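Long-range contacts in Non-ribosomal peptide synthetase (Methanobrevibacter ruminantium, PDB 6VTJ), which bears a 4'-phosphopantetheine arm on its thiolation domain, probably to carry a peptidyl chain that the adjoining reductase domain releases by reduction: residues G44-A49 with V63-I68; Q111-E116 with E381-F386; I142-I147 with F178-T183; G195-I200 with F231-D236. All blocks are in the same frame, centred on the assembly; numbering follows the deposited sequence.

Interaction 1 (G44-A49 with V63-I68); sequences GTSLIA and VRYDDI. With PNS (4'-phosphopantetheine), chain B.
Tyr65 and Ala49 supply most of the surface in this contact, with Ile68 closing its far end. The Tyr65 ring reaches across with CG anti to the backbone N (chi1 -165°), which carries its hydroxyl to the carbonyl of Ser46. OH donates to Ser46 O, and that oxygen lies at the ring edge, in its plane; the separation of 2.4 Å between Tyr65 OH and Ser46 O is very short, so its exact value is doubtful. Ala49 CB meets the ring obliquely, 3.8 Å from Tyr65 CE1. Ala49 CB also lies 4.0 Å from Ile68 CG2, and Ile68 goes on to touch Leu52 and Ile53 along helix 46-58. Helix-to-helix contacts of this kind build the four-helix bundle of carrier proteins, in which the modified serine begins a helix. Here Ser46 OG is bonded covalently to P24 of 4'-phosphopantetheine, at 1.5 Å. Thr45 caps the helix, its OG1 accepting from Ile48 N at 3.2 Å. Tyr65 OH also stands 3.7 Å from PNS C31, one of the gem-dimethyl carbons of the 4'-phosphopantetheine arm. Tyr224 and Phe69 set their rings against Tyr65 from outside the two segments.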
# COMPACT_ATOMS: atom_id res chain seq x y z
N GLY A 44 -8.22 22.56 0.10
CA GLY A 44 -7.04 21.89 0.61
C GLY A 44 -6.89 20.50 0.01
O GLY A 44 -7.86 19.81 -0.27
N THR A 45 -5.64 20.12 -0.20
CA THR A 45 -5.29 18.79 -0.66
C THR A 45 -4.41 18.10 0.37
O THR A 45 -3.94 18.71 1.34
CB THR A 45 -4.55 18.85 -2.00
OG1 THR A 45 -3.33 19.58 -1.82
CG2 THR A 45 -5.42 19.52 -3.06
N SER A 46 -4.17 16.81 0.12
CA SER A 46 -3.35 16.01 1.02
C SER A 46 -1.92 16.51 1.07
O SER A 46 -1.26 16.39 2.11
CB SER A 46 -3.40 14.56 0.58
OG SER A 46 -2.71 14.42 -0.65
N LEU A 47 -1.40 17.08 -0.02
CA LEU A 47 -0.04 17.60 0.02
C LEU A 47 0.01 19.00 0.63
O LEU A 47 1.01 19.35 1.27
CB LEU A 47 0.58 17.60 -1.37
CG LEU A 47 0.80 16.18 -1.94
CD1 LEU A 47 1.51 16.22 -3.28
CD2 LEU A 47 1.56 15.31 -0.94
N ILE A 48 -1.04 19.80 0.47
CA ILE A 48 -1.09 21.08 1.18
C ILE A 48 -1.28 20.84 2.67
O ILE A 48 -0.88 21.67 3.50
CB ILE A 48 -2.19 21.98 0.60
CG1 ILE A 48 -1.90 22.32 -0.87
CG2 ILE A 48 -2.31 23.25 1.38
CD1 ILE A 48 -3.08 22.96 -1.57
N ALA A 49 -1.89 19.72 3.04
CA ALA A 49 -2.04 19.40 4.45
C ALA A 49 -0.69 19.28 5.14
O ALA A 49 -0.57 19.60 6.33
CB ALA A 49 -2.84 18.11 4.62
N VAL A 63 1.45 18.58 16.50
CA VAL A 63 0.48 17.95 15.61
C VAL A 63 1.23 16.99 14.70
O VAL A 63 2.44 17.09 14.50
CB VAL A 63 -0.30 18.95 14.72
CG1 VAL A 63 -1.44 19.56 15.49
CG2 VAL A 63 0.62 20.01 14.13
N ARG A 64 0.48 16.05 14.14
CA ARG A 64 1.02 15.21 13.09
C ARG A 64 0.02 15.15 11.95
O ARG A 64 -1.11 15.63 12.06
CB ARG A 64 1.37 13.81 13.62
CG ARG A 64 0.19 13.03 14.15
CD ARG A 64 0.58 11.59 14.49
NE ARG A 64 1.31 11.49 15.74
CZ ARG A 64 2.56 11.03 15.85
NH1 ARG A 64 3.20 10.63 14.76
NH2 ARG A 64 3.15 10.97 17.03
N TYR A 65 0.47 14.54 10.86
CA TYR A 65 -0.27 14.55 9.60
C TYR A 65 -1.69 14.00 9.74
O TYR A 65 -2.63 14.56 9.15
CB TYR A 65 0.53 13.75 8.57
CG TYR A 65 0.13 13.91 7.12
CD1 TYR A 65 -0.02 15.15 6.54
CD2 TYR A 65 -0.04 12.79 6.32
CE1 TYR A 65 -0.36 15.28 5.19
CE2 TYR A 65 -0.37 12.90 4.98
CZ TYR A 65 -0.53 14.13 4.42
OH TYR A 65 -0.87 14.21 3.09
N ASP A 66 -1.88 12.91 10.48
CA ASP A 66 -3.23 12.34 10.53
C ASP A 66 -4.21 13.23 11.28
O ASP A 66 -5.43 13.07 11.12
CB ASP A 66 -3.22 10.92 11.13
CG ASP A 66 -2.82 10.89 12.61
OD1 ASP A 66 -3.38 11.65 13.43
OD2 ASP A 66 -1.95 10.07 12.96
N ASP A 67 -3.69 14.16 12.10
CA ASP A 67 -4.55 15.07 12.84
C ASP A 67 -5.44 15.89 11.91
O ASP A 67 -6.61 16.13 12.22
CB ASP A 67 -3.70 16.00 13.71
CG ASP A 67 -3.17 15.32 14.95
OD1 ASP A 67 -3.82 14.35 15.39
OD2 ASP A 67 -2.12 15.75 15.48
N ILE A 68 -4.91 16.33 10.77
CA ILE A 68 -5.72 17.19 9.91
C ILE A 68 -6.75 16.38 9.12
O ILE A 68 -7.81 16.91 8.77
CB ILE A 68 -4.82 18.07 9.02
CG1 ILE A 68 -5.61 18.78 7.92
CG2 ILE A 68 -3.67 17.30 8.47
CD1 ILE A 68 -6.61 19.82 8.44
O23 PNS B . -4.27 12.80 -1.72
P24 PNS B . -2.91 13.32 -1.58
O26 PNS B . -2.20 13.60 -2.80
O27 PNS B . -2.12 12.14 -0.99
C28 PNS B . -0.87 12.31 -0.39
C29 PNS B . -0.44 11.09 0.41
C30 PNS B . 0.95 11.34 0.93
C31 PNS B . -1.36 10.91 1.60
C32 PNS B . -0.42 9.85 -0.51
O33 PNS B . 0.24 10.20 -1.70
C34 PNS B . 0.21 8.63 0.13
O35 PNS B . -0.34 8.14 1.07
N36 PNS B . 1.34 8.14 -0.37
C37 PNS B . 2.02 6.97 0.08
C38 PNS B . 1.55 5.70 -0.58
C39 PNS B . 2.47 4.55 -0.31
O40 PNS B . 3.65 4.68 -0.29
N41 PNS B . 1.89 3.42 -0.10

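Interaction 2 (Q111-E116 with E381-F386); sequences QENTWE and EKSRVF
Asn113 plugs its amide into the backbone of Ser383-Val385. Asn113 ND2 donates to Val385 O at 2.9 Å, in the carbonyl plane and on a lone pair, while Asn113 OD1 takes a weak bond from Arg384 N at 3.3 Å. Both ends of the amide are thereby used, which fixes its flip. With only a methyl group, as in an alanine at Asn113, Val385 O and Arg384 N would lose these side-chain partners, probably weakening the hold between the segments. Beside it, Glu112 OE1 forms a salt bridge with Arg384 NH1 at 3.3 Å; the bond is nearly straight (173°) and lies in the guanidinium plane, but it comes to the carboxylate from above. A water bridges the pair, donating to Glu112 OE1 and accepting from Arg384 NH2. The aliphatic part of Lys382 crosses the glutamate at about a right angle, its CG 3.5 Å from Glu112 OE1. Further out, a second water joins Asn113 OD1, Thr114 O and Ser383 OG. Asn113 centres an inverse gamma turn, and Glu279 O takes another bond from its ND2. The contact thus fastens the approach to helix 115-120 onto the start of strand 385-388, which runs parallel to strand 313-322, with Ser383 touching Phe118 of that helix.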
# COMPACT_ATOMS: atom_id res chain seq x y z
N GLN A 111 -6.01 -22.23 10.36
CA GLN A 111 -5.21 -23.31 10.95
C GLN A 111 -4.79 -24.36 9.93
O GLN A 111 -3.81 -25.07 10.17
CB GLN A 111 -5.97 -23.97 12.11
CG GLN A 111 -5.99 -23.16 13.39
CD GLN A 111 -4.77 -22.24 13.53
OE1 GLN A 111 -3.64 -22.71 13.70
NE2 GLN A 111 -5.01 -20.93 13.44
N GLU A 112 -5.47 -24.46 8.80
CA GLU A 112 -5.06 -25.38 7.76
C GLU A 112 -3.88 -24.86 6.94
O GLU A 112 -3.36 -25.62 6.11
CB GLU A 112 -6.24 -25.69 6.83
CG GLU A 112 -7.54 -26.05 7.55
CD GLU A 112 -8.68 -26.37 6.60
OE1 GLU A 112 -8.48 -26.26 5.37
OE2 GLU A 112 -9.78 -26.74 7.07
N ASN A 113 -3.44 -23.62 7.15
CA ASN A 113 -2.44 -22.97 6.29
C ASN A 113 -1.03 -23.25 6.83
O ASN A 113 -0.37 -22.40 7.43
CB ASN A 113 -2.71 -21.47 6.17
CG ASN A 113 -1.80 -20.79 5.16
OD1 ASN A 113 -1.42 -21.41 4.17
ND2 ASN A 113 -1.41 -19.54 5.43
N THR A 114 -0.56 -24.47 6.60
CA THR A 114 0.69 -24.93 7.17
C THR A 114 1.66 -25.36 6.08
O THR A 114 1.27 -25.61 4.93
CB THR A 114 0.45 -26.11 8.11
OG1 THR A 114 -0.16 -27.16 7.36
CG2 THR A 114 -0.47 -25.69 9.28
N TRP A 115 2.93 -25.50 6.46
CA TRP A 115 3.88 -26.13 5.56
C TRP A 115 3.40 -27.53 5.18
O TRP A 115 3.56 -27.96 4.03
CB TRP A 115 5.27 -26.20 6.20
CG TRP A 115 6.17 -27.10 5.43
CD1 TRP A 115 6.49 -28.41 5.73
CD2 TRP A 115 6.85 -26.80 4.20
NE1 TRP A 115 7.34 -28.92 4.76
CE2 TRP A 115 7.57 -27.95 3.81
CE3 TRP A 115 6.92 -25.66 3.39
CZ2 TRP A 115 8.35 -28.00 2.65
CZ3 TRP A 115 7.70 -25.70 2.23
CH2 TRP A 115 8.40 -26.87 1.87
N GLU A 116 2.83 -28.27 6.14
CA GLU A 116 2.42 -29.65 5.86
C GLU A 116 1.40 -29.69 4.74
O GLU A 116 1.52 -30.49 3.80
CB GLU A 116 1.87 -30.29 7.13
CG GLU A 116 1.42 -31.74 6.93
CD GLU A 116 1.28 -32.50 8.23
OE1 GLU A 116 0.15 -32.92 8.55
OE2 GLU A 116 2.30 -32.69 8.94
N GLU A 381 -5.24 -25.88 -2.32
CA GLU A 381 -6.42 -25.17 -1.81
C GLU A 381 -6.28 -24.71 -0.35
O GLU A 381 -6.73 -23.61 0.01
CB GLU A 381 -7.67 -26.06 -1.96
CG GLU A 381 -8.99 -25.31 -2.15
CD GLU A 381 -9.49 -24.65 -0.88
N LYS A 382 -5.69 -25.54 0.52
CA LYS A 382 -5.57 -25.13 1.93
C LYS A 382 -4.49 -24.08 2.16
O LYS A 382 -4.42 -23.51 3.27
CB LYS A 382 -5.29 -26.35 2.81
CG LYS A 382 -6.40 -27.39 2.81
CD LYS A 382 -6.07 -28.58 3.70
CE LYS A 382 -7.33 -29.41 3.97
NZ LYS A 382 -7.12 -30.39 5.08
N SER A 383 -3.62 -23.81 1.19
CA SER A 383 -2.60 -22.77 1.35
C SER A 383 -3.23 -21.45 0.96
O SER A 383 -3.25 -21.08 -0.22
CB SER A 383 -1.37 -23.09 0.51
OG SER A 383 -0.86 -24.37 0.83
N ARG A 384 -3.73 -20.72 1.95
CA ARG A 384 -4.59 -19.57 1.67
C ARG A 384 -3.94 -18.21 1.84
O ARG A 384 -4.37 -17.26 1.19
CB ARG A 384 -5.84 -19.65 2.55
CG ARG A 384 -6.88 -20.64 2.00
CD ARG A 384 -8.17 -20.68 2.87
NE ARG A 384 -9.05 -21.75 2.39
CZ ARG A 384 -9.10 -22.99 2.90
NH1 ARG A 384 -8.34 -23.34 3.94
NH2 ARG A 384 -9.92 -23.88 2.37
N VAL A 385 -2.91 -18.06 2.68
CA VAL A 385 -2.41 -16.74 3.04
C VAL A 385 -0.89 -16.76 2.97
O VAL A 385 -0.24 -17.68 3.48
CB VAL A 385 -2.87 -16.31 4.44
CG1 VAL A 385 -2.19 -15.01 4.83
CG2 VAL A 385 -4.39 -16.15 4.50
N PHE A 386 -0.32 -15.75 2.33
CA PHE A 386 1.12 -15.72 2.16
C PHE A 386 1.66 -14.33 2.49
O PHE A 386 0.95 -13.33 2.40
CB PHE A 386 1.51 -16.10 0.75
CG PHE A 386 0.97 -17.43 0.33
CD1 PHE A 386 1.66 -18.60 0.61
CD2 PHE A 386 -0.23 -17.51 -0.35
CE1 PHE A 386 1.16 -19.82 0.22
CE2 PHE A 386 -0.75 -18.74 -0.73
CZ PHE A 386 -0.05 -19.89 -0.45
O HOH W 1 -10.36 -26.49 3.70
O HOH W 2 -0.23 -24.14 3.24
O HOH W 3 1.45 -20.17 3.51

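Interaction 3 (I142-I147 with F178-T183); sequences ILYEFI and FDEDFT
Tyr144 sends its ring out from helix 137-149 with CG anti to the backbone N (chi1 -176°), and Phe178 holds its CG opposite its own carbonyl carbon (chi1 -55°), so that the two side chains run antiparallel past one another. The result is an edge-to-face pair with ring centroids 4.6 Å apart and planes at 54°. The edge belongs to the tyrosine, whose CD1 sits over the centre of the phenylalanine face. Packing is tight at the root of the side chain, where Tyr144 CB comes within 3.3 Å of Phe178 CZ. At the other end of the ring, Tyr144 OH donates to Glu180 OE2 at 2.5 Å, using the syn lone pair of the carboxylate. The carboxylate comes in across the hydroxyl, its plane turned well out of that of the ring. Phe182 completes the cluster by presenting its edge, with CE2 4.0 Å from Tyr144 CE1, and by offering one face to Ile147. Ile147 CG2 makes a CH-pi contact 3.8 Å from the Phe182 ring centroid, almost on the ring normal, while Glu180 CB lies over the opposite face, toward its rim. With a leucine in place of Tyr144, Glu180 would probably lose its hydroxyl donor and the face of Phe178 its aromatic edge. In the Rossmann-like reductase domain the contact ties the outer side of helix 137-149 to the loop that leaves helix 166-177: Leu143 and Phe146 turn inward to strands 129-132 and 154-158, whereas Phe182 reaches back onto Met174 of helix 166-177.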
# COMPACT_ATOMS: atom_id res chain seq x y z
N ILE A 142 2.50 -7.87 -13.02
CA ILE A 142 1.80 -9.16 -13.06
C ILE A 142 1.47 -9.52 -14.51
O ILE A 142 1.64 -10.66 -14.93
CB ILE A 142 0.54 -9.14 -12.19
CG1 ILE A 142 0.91 -9.01 -10.70
CG2 ILE A 142 -0.31 -10.40 -12.47
CD1 ILE A 142 -0.29 -8.88 -9.74
N LEU A 143 1.00 -8.55 -15.30
CA LEU A 143 0.69 -8.83 -16.70
C LEU A 143 1.95 -9.20 -17.47
O LEU A 143 1.96 -10.16 -18.26
CB LEU A 143 -0.01 -7.62 -17.33
CG LEU A 143 -0.06 -7.54 -18.85
CD1 LEU A 143 -0.86 -8.71 -19.39
CD2 LEU A 143 -0.67 -6.23 -19.30
N TYR A 144 3.02 -8.44 -17.26
CA TYR A 144 4.31 -8.77 -17.85
C TYR A 144 4.72 -10.21 -17.55
O TYR A 144 4.99 -11.00 -18.46
CB TYR A 144 5.36 -7.80 -17.34
CG TYR A 144 6.72 -7.99 -17.95
CD1 TYR A 144 6.97 -7.57 -19.25
CD2 TYR A 144 7.75 -8.59 -17.24
CE1 TYR A 144 8.20 -7.73 -19.83
CE2 TYR A 144 8.99 -8.75 -17.81
CZ TYR A 144 9.22 -8.32 -19.10
OH TYR A 144 10.45 -8.48 -19.69
N GLU A 145 4.76 -10.58 -16.26
CA GLU A 145 5.21 -11.93 -15.92
C GLU A 145 4.25 -12.99 -16.43
O GLU A 145 4.68 -14.10 -16.76
CB GLU A 145 5.38 -12.08 -14.41
CG GLU A 145 6.47 -11.22 -13.80
CD GLU A 145 7.88 -11.56 -14.31
OE1 GLU A 145 8.14 -12.75 -14.65
OE2 GLU A 145 8.71 -10.63 -14.37
N PHE A 146 2.95 -12.69 -16.50
CA PHE A 146 2.02 -13.68 -17.03
C PHE A 146 2.32 -13.95 -18.50
O PHE A 146 2.37 -15.10 -18.93
CB PHE A 146 0.58 -13.22 -16.85
CG PHE A 146 -0.44 -14.23 -17.30
CD1 PHE A 146 -0.83 -14.31 -18.63
CD2 PHE A 146 -0.99 -15.14 -16.40
CE1 PHE A 146 -1.76 -15.27 -19.06
CE2 PHE A 146 -1.92 -16.09 -16.81
CZ PHE A 146 -2.30 -16.15 -18.14
N ILE A 147 2.50 -12.88 -19.28
CA ILE A 147 2.89 -13.02 -20.68
C ILE A 147 4.13 -13.87 -20.79
O ILE A 147 4.22 -14.75 -21.65
CB ILE A 147 3.11 -11.63 -21.31
CG1 ILE A 147 1.79 -10.87 -21.46
CG2 ILE A 147 3.81 -11.74 -22.64
CD1 ILE A 147 2.01 -9.36 -21.45
N PHE A 178 7.67 -1.31 -20.53
CA PHE A 178 8.40 -2.44 -21.06
C PHE A 178 9.35 -2.03 -22.17
O PHE A 178 9.02 -1.17 -23.00
CB PHE A 178 7.49 -3.53 -21.62
CG PHE A 178 6.45 -4.03 -20.66
CD1 PHE A 178 6.56 -3.81 -19.29
CD2 PHE A 178 5.37 -4.76 -21.15
CE1 PHE A 178 5.61 -4.27 -18.42
CE2 PHE A 178 4.40 -5.24 -20.28
CZ PHE A 178 4.52 -4.98 -18.90
N ASP A 179 10.51 -2.68 -22.18
CA ASP A 179 11.38 -2.68 -23.35
C ASP A 179 10.76 -3.46 -24.50
O ASP A 179 10.67 -2.96 -25.62
CB ASP A 179 12.74 -3.28 -22.98
CG ASP A 179 13.51 -2.42 -22.00
OD1 ASP A 179 13.46 -1.17 -22.12
OD2 ASP A 179 14.18 -3.01 -21.12
N GLU A 180 10.34 -4.70 -24.23
CA GLU A 180 9.60 -5.48 -25.22
C GLU A 180 8.31 -4.77 -25.61
O GLU A 180 7.63 -4.17 -24.76
CB GLU A 180 9.22 -6.87 -24.69
CG GLU A 180 10.33 -7.75 -24.26
CD GLU A 180 10.42 -7.78 -22.77
OE1 GLU A 180 10.27 -6.70 -22.17
OE2 GLU A 180 10.62 -8.87 -22.19
N ASP A 181 7.95 -4.90 -26.87
CA ASP A 181 6.65 -4.48 -27.37
C ASP A 181 5.77 -5.72 -27.43
O ASP A 181 5.92 -6.56 -28.31
CB ASP A 181 6.81 -3.80 -28.73
CG ASP A 181 5.50 -3.26 -29.26
OD1 ASP A 181 4.45 -3.54 -28.65
OD2 ASP A 181 5.52 -2.54 -30.28
N PHE A 182 4.84 -5.84 -26.48
CA PHE A 182 3.88 -6.94 -26.51
C PHE A 182 2.51 -6.50 -27.04
O PHE A 182 1.49 -7.12 -26.72
CB PHE A 182 3.79 -7.57 -25.12
CG PHE A 182 4.96 -8.46 -24.80
CD1 PHE A 182 5.39 -9.42 -25.71
CD2 PHE A 182 5.64 -8.33 -23.60
CE1 PHE A 182 6.50 -10.26 -25.42
CE2 PHE A 182 6.74 -9.16 -23.29
CZ PHE A 182 7.17 -10.12 -24.21
N THR A 183 2.49 -5.45 -27.88
CA THR A 183 1.24 -4.97 -28.47
C THR A 183 0.57 -6.04 -29.31
O THR A 183 -0.67 -6.15 -29.32
CB THR A 183 1.50 -3.75 -29.38
OG1 THR A 183 2.10 -2.70 -28.62
CG2 THR A 183 0.19 -3.26 -30.03

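Interaction 4 (G195-I200 with F231-D236); sequences GDITEI and FRVNVD
Arg232 grips the carbonyl of Thr198 through its terminal nitrogens. Arg232 NH2 gives the better bond to Thr198 O, 3.3 Å long with an angle of 150° at the hydrogen, and approaches from above the carbonyl plane; the bond from NH1 is weak. A water also bridges them, donating to Thr198 O and accepting from Arg232 NH1. Two carboxylates flank the guanidinium: Glu199 OE1 forms a long salt bridge to Arg232 NH2 at 3.7 Å, at the guanidinium edge, and Asp236 OD2 a weakly hydrogen-bonded one to Arg232 NH1 at 3.4 Å. Turns at chi2 (-90°) and chi3 (-68°) curl the arginine so that its head meets both acids. The turn it grips is itself held by side-chain hydrogen bonds. The type I turn from Asp196 to Glu199 contains an Asx turn, and Asp196 OD1 takes both Thr198 N and, at 2.7 Å, Thr198 OG1 from the same face of its plane. Thr198 CB lies over one face of the guanidinium, 3.5 Å from Arg232 NH2, and Thr198 CG2 packs 3.9 Å from Val233 CA. Ile197 CD1 rests 3.6 Å from Val233 O. The helix has a wider pi-type turn here, with Phe231 O accepting from both Val235 N and Asp236 N. Turn and helix, both parts of the Rossmann-like reductase domain, are thus joined largely through one arginine, whose charge is probably balanced by an acid from each segment, with modest packing of Ile197 and Thr198 beside it.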
# COMPACT_ATOMS: atom_id res chain seq x y z
N GLY A 195 -13.95 -1.59 -17.75
CA GLY A 195 -14.61 -1.92 -16.51
C GLY A 195 -13.97 -1.25 -15.31
O GLY A 195 -12.84 -0.74 -15.37
N ASP A 196 -14.72 -1.30 -14.21
CA ASP A 196 -14.42 -0.64 -12.95
C ASP A 196 -14.88 -1.60 -11.86
O ASP A 196 -16.06 -1.96 -11.83
CB ASP A 196 -15.19 0.69 -12.88
CG ASP A 196 -14.82 1.55 -11.68
OD1 ASP A 196 -14.43 1.01 -10.61
OD2 ASP A 196 -14.97 2.80 -11.81
N ILE A 197 -13.97 -2.03 -10.98
CA ILE A 197 -14.39 -3.04 -10.01
C ILE A 197 -15.46 -2.50 -9.05
O ILE A 197 -16.16 -3.29 -8.41
CB ILE A 197 -13.19 -3.65 -9.23
CG1 ILE A 197 -12.48 -2.60 -8.37
CG2 ILE A 197 -12.23 -4.38 -10.17
CD1 ILE A 197 -11.47 -3.21 -7.37
N THR A 198 -15.61 -1.17 -8.93
CA THR A 198 -16.63 -0.61 -8.04
C THR A 198 -18.04 -0.69 -8.62
O THR A 198 -19.01 -0.44 -7.88
CB THR A 198 -16.35 0.86 -7.69
OG1 THR A 198 -16.38 1.66 -8.89
CG2 THR A 198 -15.02 1.02 -7.00
N GLU A 199 -18.18 -0.99 -9.90
CA GLU A 199 -19.47 -1.23 -10.53
C GLU A 199 -19.59 -2.73 -10.76
O GLU A 199 -18.86 -3.30 -11.57
CB GLU A 199 -19.59 -0.47 -11.84
CG GLU A 199 -19.51 1.03 -11.70
CD GLU A 199 -20.56 1.57 -10.76
OE1 GLU A 199 -20.25 2.52 -9.99
OE2 GLU A 199 -21.69 1.04 -10.78
N ILE A 200 -20.54 -3.36 -10.07
CA ILE A 200 -20.69 -4.80 -10.15
C ILE A 200 -21.16 -5.24 -11.55
O ILE A 200 -20.75 -6.30 -12.04
CB ILE A 200 -21.65 -5.28 -9.04
CG1 ILE A 200 -21.76 -6.81 -9.02
CG2 ILE A 200 -23.01 -4.58 -9.14
CD1 ILE A 200 -21.83 -7.38 -7.60
N PHE A 231 -12.65 2.99 0.61
CA PHE A 231 -13.43 1.80 0.95
C PHE A 231 -14.22 1.29 -0.25
O PHE A 231 -14.53 0.09 -0.31
CB PHE A 231 -14.37 2.09 2.12
CG PHE A 231 -13.66 2.35 3.43
CD1 PHE A 231 -13.08 1.31 4.14
CD2 PHE A 231 -13.61 3.62 3.96
CE1 PHE A 231 -12.44 1.55 5.36
CE2 PHE A 231 -12.98 3.87 5.16
CZ PHE A 231 -12.39 2.84 5.86
N ARG A 232 -14.58 2.17 -1.19
CA ARG A 232 -15.29 1.69 -2.37
C ARG A 232 -14.37 0.85 -3.24
O ARG A 232 -14.78 -0.21 -3.75
CB ARG A 232 -15.84 2.87 -3.19
CG ARG A 232 -16.97 3.64 -2.55
CD ARG A 232 -18.30 3.05 -2.92
NE ARG A 232 -18.62 3.24 -4.33
CZ ARG A 232 -18.90 2.25 -5.17
NH1 ARG A 232 -18.91 0.98 -4.73
NH2 ARG A 232 -19.18 2.51 -6.44
N VAL A 233 -13.14 1.31 -3.46
CA VAL A 233 -12.21 0.56 -4.30
C VAL A 233 -11.70 -0.67 -3.56
O VAL A 233 -11.70 -1.78 -4.10
CB VAL A 233 -11.05 1.45 -4.77
CG1 VAL A 233 -10.03 0.63 -5.55
CG2 VAL A 233 -11.55 2.62 -5.60
N ASN A 234 -11.26 -0.49 -2.31
CA ASN A 234 -10.54 -1.53 -1.61
C ASN A 234 -11.45 -2.56 -0.95
O ASN A 234 -10.99 -3.67 -0.67
CB ASN A 234 -9.63 -0.90 -0.57
CG ASN A 234 -8.50 -0.13 -1.20
OD1 ASN A 234 -8.44 -0.00 -2.43
ND2 ASN A 234 -7.60 0.41 -0.37
N VAL A 235 -12.71 -2.23 -0.69
CA VAL A 235 -13.60 -3.20 -0.05
C VAL A 235 -14.73 -3.59 -0.99
O VAL A 235 -14.89 -4.78 -1.30
CB VAL A 235 -14.17 -2.67 1.28
CG1 VAL A 235 -15.02 -3.75 1.91
CG2 VAL A 235 -13.06 -2.28 2.23
N ASP A 236 -15.53 -2.62 -1.43
CA ASP A 236 -16.65 -2.93 -2.31
C ASP A 236 -16.18 -3.60 -3.59
O ASP A 236 -16.86 -4.48 -4.13
CB ASP A 236 -17.46 -1.67 -2.65
CG ASP A 236 -18.13 -1.02 -1.41
OD1 ASP A 236 -18.28 -1.68 -0.35
OD2 ASP A 236 -18.50 0.17 -1.50
O HOH W 4 -20.74 -1.51 -5.79

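The four contacts sample two domains that share one ligand. Interaction 1 lies in the thiolation domain and holds the attachment serine; the arm leaving it is hydrogen-bonded in turn by Lys222, His223 and Ala338. Interaction 4 is the nearest of the reductase contacts to interaction 1, with nearest atoms about 13 Å apart, and the side chain of Val233 lies about 13 Å from the arm. Interactions 2 and 3 are remote from interaction 1, their centres 40 and 38 Å away, across the chain's centre. Along the sequence, interaction 2 brackets both 3 and 4, which follow one another in the Rossmann-like part with centres 26 Å apart.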